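Local atomic coordinates of vacuolar aminopeptidase 1 (PDB entry 5JGF), a protein that removes amino acids, preferably neutral or hydrophobic ones, from the N-terminus of peptides as a zinc-dependent dodecameric vacuolar aminopeptidase. Residues L126-L138 with S150-P164. Sequence-based numbering, arbitrary orientation.
Sequences LWLDRDLGIGGRL and SALVDSTPLPVCRIP
Arg137 and Ser150 meet near the turn end of an antiparallel beta hairpin, strands 132-140 and 149-154, which forms one margin of a six-stranded sheet. With CG anti to the backbone N (chi1 -175°), the arginine runs out extended: CB touches Leu152 CD1, CG approaches both that methyl and, more closely, the serine hydroxyl, CD passes by the hydroxyl, and NE donates to Ser150 OG at 2.9 Å, close to the guanidinium plane, while NH1 flanks Ser150 CB. Shortened to an alanine, this position would probably leave Ser150 OG without the NE donor and strip Leu152 CD1 of the CG contact. On the other face of the sheet, Leu138 CD1 rests on Val153 CG1 (3.7 Å), the pair being covered by Ala226 of helix 216-226. Gly135 lets the strands come close, since a CB would run into Val153 O.

Beyond the regular ladder, Ser155 N still donates to Ile134 O, but it is Ser155 OG, not a carbonyl, that receives Ile134 N, at 2.9 Å; OG also donates to Leu158 O, bracing the turn that contains cis-Pro157. The chain then returns to Leu132, which Val160 and Cys161 both face in a classic beta bulge; Leu132 N and O each bond to Cys161. Further along, Asp129 N donates almost straight to Ile163 O (176°), and a water joins Trp127 O, Arg130 N and Ile163 N. Asp129 OD1 sits over a face of the Arg162 guanidinium, 3.0 Å from NH2, with the two planes 11° apart, so the attraction is purely electrostatic. Arg162 NH2 instead donates to Arg441 O of a second subunit, whose Ser439 bonds Asp129 OD2 and whose Arg441 side chain pairs with Asp131. Backbone bonding thus secures the hairpin, while the charged groups of the segments flanking it, Asp129, Asp131 and Arg162, bind a second subunit of the dodecamer.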
loop_
_atom_site.group_PDB
_atom_site.type_symbol
_atom_site.label_atom_id
_atom_site.label_comp_id
_atom_site.label_asym_id
_atom_site.label_seq_id
_atom_site.Cartn_x
_atom_site.Cartn_y
_atom_site.Cartn_z
ATOM N N LEU D 126 8.031 15.137 26.568
ATOM C CA LEU D 126 8.456 16.313 27.322
ATOM C C LEU D 126 8.558 15.991 28.813
ATOM O O LEU D 126 9.250 16.688 29.557
ATOM C CB LEU D 126 7.488 17.478 27.092
ATOM C CG LEU D 126 7.423 17.997 25.646
ATOM C CD1 LEU D 126 6.364 19.081 25.534
ATOM C CD2 LEU D 126 8.780 18.542 25.226
ATOM N N TRP D 127 7.884 14.928 29.244
ATOM C CA TRP D 127 7.916 14.528 30.646
ATOM C C TRP D 127 9.042 13.553 30.964
ATOM O O TRP D 127 9.260 13.189 32.123
ATOM C CB TRP D 127 6.570 13.923 31.062
ATOM C CG TRP D 127 5.562 14.971 31.443
ATOM C CD1 TRP D 127 4.895 15.821 30.604
ATOM C CD2 TRP D 127 5.152 15.317 32.773
ATOM N NE1 TRP D 127 4.099 16.677 31.332
ATOM C CE2 TRP D 127 4.238 16.389 32.664
ATOM C CE3 TRP D 127 5.472 14.826 34.048
ATOM C CZ2 TRP D 127 3.637 16.981 33.784
ATOM C CZ3 TRP D 127 4.874 15.415 35.162
ATOM C CH2 TRP D 127 3.968 16.481 35.020
ATOM N N LEU D 128 9.766 13.132 29.933
ATOM C CA LEU D 128 10.876 12.211 30.136
ATOM C C LEU D 128 12.096 12.955 30.660
ATOM O O LEU D 128 12.345 14.101 30.292
ATOM C CB LEU D 128 11.270 11.534 28.823
ATOM C CG LEU D 128 10.248 10.636 28.130
ATOM C CD1 LEU D 128 10.834 10.154 26.809
ATOM C CD2 LEU D 128 9.897 9.463 29.023
ATOM N N ASP D 129 12.852 12.290 31.525
ATOM C CA ASP D 129 14.079 12.859 32.057
ATOM C C ASP D 129 13.913 14.227 32.700
ATOM O O ASP D 129 14.733 15.126 32.504
ATOM C CB ASP D 129 15.123 12.907 30.938
ATOM C CG ASP D 129 15.352 11.541 30.309
ATOM O OD1 ASP D 129 14.959 10.539 30.937
ATOM O OD2 ASP D 129 15.922 11.462 29.199
ATOM N N ARG D 130 12.842 14.366 33.472
ATOM C CA ARG D 130 12.543 15.592 34.201
ATOM C C ARG D 130 12.533 15.194 35.681
ATOM O O ARG D 130 12.047 14.113 36.028
ATOM C CB ARG D 130 11.164 16.125 33.796
ATOM C CG ARG D 130 11.038 16.500 32.316
ATOM C CD ARG D 130 11.663 17.857 32.008
ATOM N NE ARG D 130 11.499 18.212 30.599
ATOM C CZ ARG D 130 11.746 19.416 30.093
ATOM N NH1 ARG D 130 12.174 20.401 30.876
ATOM N NH2 ARG D 130 11.556 19.640 28.800
ATOM N N ASP D 131 13.078 16.049 36.544
ATOM C CA ASP D 131 13.121 15.777 37.983
ATOM C C ASP D 131 11.718 15.976 38.548
ATOM O O ASP D 131 11.218 17.102 38.583
ATOM C CB ASP D 131 14.080 16.746 38.680
ATOM C CG ASP D 131 15.537 16.524 38.303
ATOM O OD1 ASP D 131 15.818 15.792 37.328
ATOM O OD2 ASP D 131 16.407 17.099 38.990
ATOM N N LEU D 132 11.094 14.896 39.008
ATOM C CA LEU D 132 9.732 14.980 39.524
ATOM C C LEU D 132 9.575 14.873 41.036
ATOM O O LEU D 132 10.044 13.920 41.657
ATOM C CB LEU D 132 8.865 13.899 38.873
ATOM C CG LEU D 132 8.854 13.868 37.340
ATOM C CD1 LEU D 132 7.936 12.743 36.864
ATOM C CD2 LEU D 132 8.383 15.217 36.789
ATOM N N GLY D 133 8.895 15.858 41.614
ATOM C CA GLY D 133 8.637 15.841 43.039
ATOM C C GLY D 133 7.239 15.283 43.215
ATOM O O GLY D 133 6.530 15.051 42.231
ATOM N N ILE D 134 6.833 15.052 44.456
ATOM C CA ILE D 134 5.501 14.531 44.723
ATOM C C ILE D 134 4.831 15.442 45.740
ATOM O O ILE D 134 5.490 15.995 46.619
ATOM C CB ILE D 134 5.562 13.078 45.257
ATOM C CG1 ILE D 134 4.146 12.515 45.405
ATOM C CG2 ILE D 134 6.331 13.030 46.586
ATOM C CD1 ILE D 134 4.111 11.004 45.638
ATOM N N GLY D 135 3.525 15.622 45.610
ATOM C CA GLY D 135 2.828 16.490 46.539
ATOM C C GLY D 135 1.336 16.442 46.337
ATOM O O GLY D 135 0.849 15.887 45.353
ATOM N N GLY D 136 0.600 17.028 47.273
ATOM C CA GLY D 136 -0.840 17.021 47.153
ATOM C C GLY D 136 -1.542 16.954 48.489
ATOM O O GLY D 136 -0.979 17.315 49.526
ATOM N N ARG D 137 -2.775 16.465 48.455
ATOM C CA ARG D 137 -3.607 16.370 49.645
ATOM C C ARG D 137 -3.646 14.991 50.288
ATOM O O ARG D 137 -3.805 13.976 49.609
ATOM C CB ARG D 137 -5.030 16.801 49.285
ATOM C CG ARG D 137 -5.998 16.861 50.451
ATOM C CD ARG D 137 -7.390 17.227 49.965
ATOM N NE ARG D 137 -8.244 17.672 51.058
ATOM C CZ ARG D 137 -9.509 18.052 50.916
ATOM N NH1 ARG D 137 -10.204 18.444 51.976
ATOM N NH2 ARG D 137 -10.080 18.038 49.722
ATOM N N LEU D 138 -3.488 14.965 51.607
ATOM C CA LEU D 138 -3.556 13.721 52.363
ATOM C C LEU D 138 -4.751 13.833 53.293
ATOM O O LEU D 138 -4.971 14.884 53.893
ATOM C CB LEU D 138 -2.310 13.517 53.229
ATOM C CG LEU D 138 -0.934 13.327 52.597
ATOM C CD1 LEU D 138 0.063 13.000 53.706
ATOM C CD2 LEU D 138 -0.967 12.202 51.568
ATOM N N SER D 150 -7.389 17.111 56.773
ATOM C CA SER D 150 -6.619 17.211 55.546
ATOM C C SER D 150 -5.274 17.884 55.781
ATOM O O SER D 150 -5.139 18.763 56.631
ATOM C CB SER D 150 -7.410 17.998 54.499
ATOM O OG SER D 150 -6.621 18.257 53.354
ATOM N N ALA D 151 -4.274 17.456 55.022
ATOM C CA ALA D 151 -2.943 18.021 55.121
ATOM C C ALA D 151 -2.353 18.054 53.723
ATOM O O ALA D 151 -2.639 17.181 52.903
ATOM C CB ALA D 151 -2.073 17.171 56.037
ATOM N N LEU D 152 -1.549 19.072 53.451
ATOM C CA LEU D 152 -0.901 19.201 52.154
ATOM C C LEU D 152 0.574 18.884 52.328
ATOM O O LEU D 152 1.196 19.311 53.305
ATOM C CB LEU D 152 -1.071 20.622 51.618
ATOM C CG LEU D 152 -2.143 20.860 50.547
ATOM C CD1 LEU D 152 -3.406 20.055 50.828
ATOM C CD2 LEU D 152 -2.434 22.343 50.487
ATOM N N VAL D 153 1.128 18.121 51.391
ATOM C CA VAL D 153 2.539 17.758 51.441
ATOM C C VAL D 153 3.222 18.130 50.128
ATOM O O VAL D 153 2.562 18.304 49.104
ATOM C CB VAL D 153 2.719 16.252 51.726
ATOM C CG1 VAL D 153 2.203 15.930 53.126
ATOM C CG2 VAL D 153 1.968 15.426 50.686
ATOM N N ASP D 154 4.544 18.252 50.167
ATOM C CA ASP D 154 5.316 18.643 48.994
ATOM C C ASP D 154 6.769 18.233 49.217
ATOM O O ASP D 154 7.402 18.680 50.174
ATOM C CB ASP D 154 5.204 20.160 48.826
ATOM C CG ASP D 154 6.022 20.692 47.672
ATOM O OD1 ASP D 154 6.138 21.933 47.563
ATOM O OD2 ASP D 154 6.541 19.885 46.875
ATOM N N SER D 155 7.301 17.389 48.338
ATOM C CA SER D 155 8.678 16.916 48.481
ATOM C C SER D 155 9.736 17.924 48.047
ATOM O O SER D 155 10.907 17.782 48.395
ATOM C CB SER D 155 8.880 15.614 47.694
ATOM O OG SER D 155 8.897 15.858 46.296
ATOM N N THR D 156 9.327 18.933 47.280
ATOM C CA THR D 156 10.255 19.951 46.792
ATOM C C THR D 156 11.212 20.381 47.905
ATOM O O THR D 156 10.784 20.647 49.025
ATOM C CB THR D 156 9.489 21.189 46.291
ATOM O OG1 THR D 156 8.512 20.781 45.322
ATOM C CG2 THR D 156 10.442 22.191 45.651
ATOM N N PRO D 157 12.517 20.493 47.603
ATOM C CA PRO D 157 13.209 20.285 46.326
ATOM C C PRO D 157 13.568 18.846 45.951
ATOM O O PRO D 157 14.173 18.617 44.905
ATOM C CB PRO D 157 14.455 21.136 46.489
ATOM C CG PRO D 157 14.819 20.842 47.922
ATOM C CD PRO D 157 13.471 20.964 48.630
ATOM N N LEU D 158 13.213 17.878 46.784
ATOM C CA LEU D 158 13.556 16.494 46.476
ATOM C C LEU D 158 12.749 15.891 45.330
ATOM O O LEU D 158 11.523 15.798 45.407
ATOM C CB LEU D 158 13.383 15.599 47.713
ATOM C CG LEU D 158 13.653 14.104 47.471
ATOM C CD1 LEU D 158 15.129 13.896 47.139
ATOM C CD2 LEU D 158 13.272 13.291 48.696
ATOM N N PRO D 159 13.426 15.502 44.238
ATOM C CA PRO D 159 12.707 14.895 43.115
ATOM C C PRO D 159 12.699 13.396 43.417
ATOM O O PRO D 159 13.715 12.717 43.260
ATOM C CB PRO D 159 13.569 15.259 41.912
ATOM C CG PRO D 159 14.954 15.244 42.476
ATOM C CD PRO D 159 14.801 15.879 43.849
ATOM N N VAL D 160 11.562 12.893 43.883
ATOM C CA VAL D 160 11.441 11.482 44.243
ATOM C C VAL D 160 11.293 10.536 43.053
ATOM O O VAL D 160 11.580 9.347 43.171
ATOM C CB VAL D 160 10.232 11.246 45.192
ATOM C CG1 VAL D 160 10.342 12.151 46.424
ATOM C CG2 VAL D 160 8.917 11.508 44.453
ATOM N N CYS D 161 10.846 11.072 41.917
ATOM C CA CYS D 161 10.616 10.277 40.710
ATOM C C CYS D 161 11.264 10.868 39.469
ATOM O O CYS D 161 11.648 12.035 39.441
ATOM C CB CYS D 161 9.103 10.149 40.435
ATOM S SG CYS D 161 8.222 9.150 41.628
ATOM N N ARG D 162 11.364 10.037 38.440
ATOM C CA ARG D 162 11.917 10.426 37.152
ATOM C C ARG D 162 11.523 9.325 36.173
ATOM O O ARG D 162 11.675 8.143 36.479
ATOM C CB ARG D 162 13.444 10.548 37.231
ATOM C CG ARG D 162 14.133 10.868 35.900
ATOM C CD ARG D 162 15.640 11.069 36.099
ATOM N NE ARG D 162 16.372 11.306 34.853
ATOM C CZ ARG D 162 16.586 10.380 33.923
ATOM N NH1 ARG D 162 16.126 9.146 34.091
ATOM N NH2 ARG D 162 17.267 10.682 32.826
ATOM N N ILE D 163 10.988 9.717 35.019
ATOM C CA ILE D 163 10.582 8.765 33.984
ATOM C C ILE D 163 11.769 8.729 33.023
ATOM O O ILE D 163 11.986 9.661 32.249
ATOM C CB ILE D 163 9.323 9.254 33.246
ATOM C CG1 ILE D 163 8.230 9.601 34.267
ATOM C CG2 ILE D 163 8.832 8.170 32.283
ATOM C CD1 ILE D 163 7.012 10.281 33.676
ATOM N N PRO D 164 12.540 7.634 33.051
ATOM C CA PRO D 164 13.731 7.443 32.217
ATOM C C PRO D 164 13.569 7.117 30.743
ATOM O O PRO D 164 12.957 6.114 30.384
ATOM C CB PRO D 164 14.468 6.335 32.953
ATOM C CG PRO D 164 13.341 5.449 33.381
ATOM C CD PRO D 164 12.302 6.447 33.898
HETATM O O HOH W 1 10.675 12.458 34.317
HETATM O O HOH W 2 15.987 14.035 35.099
#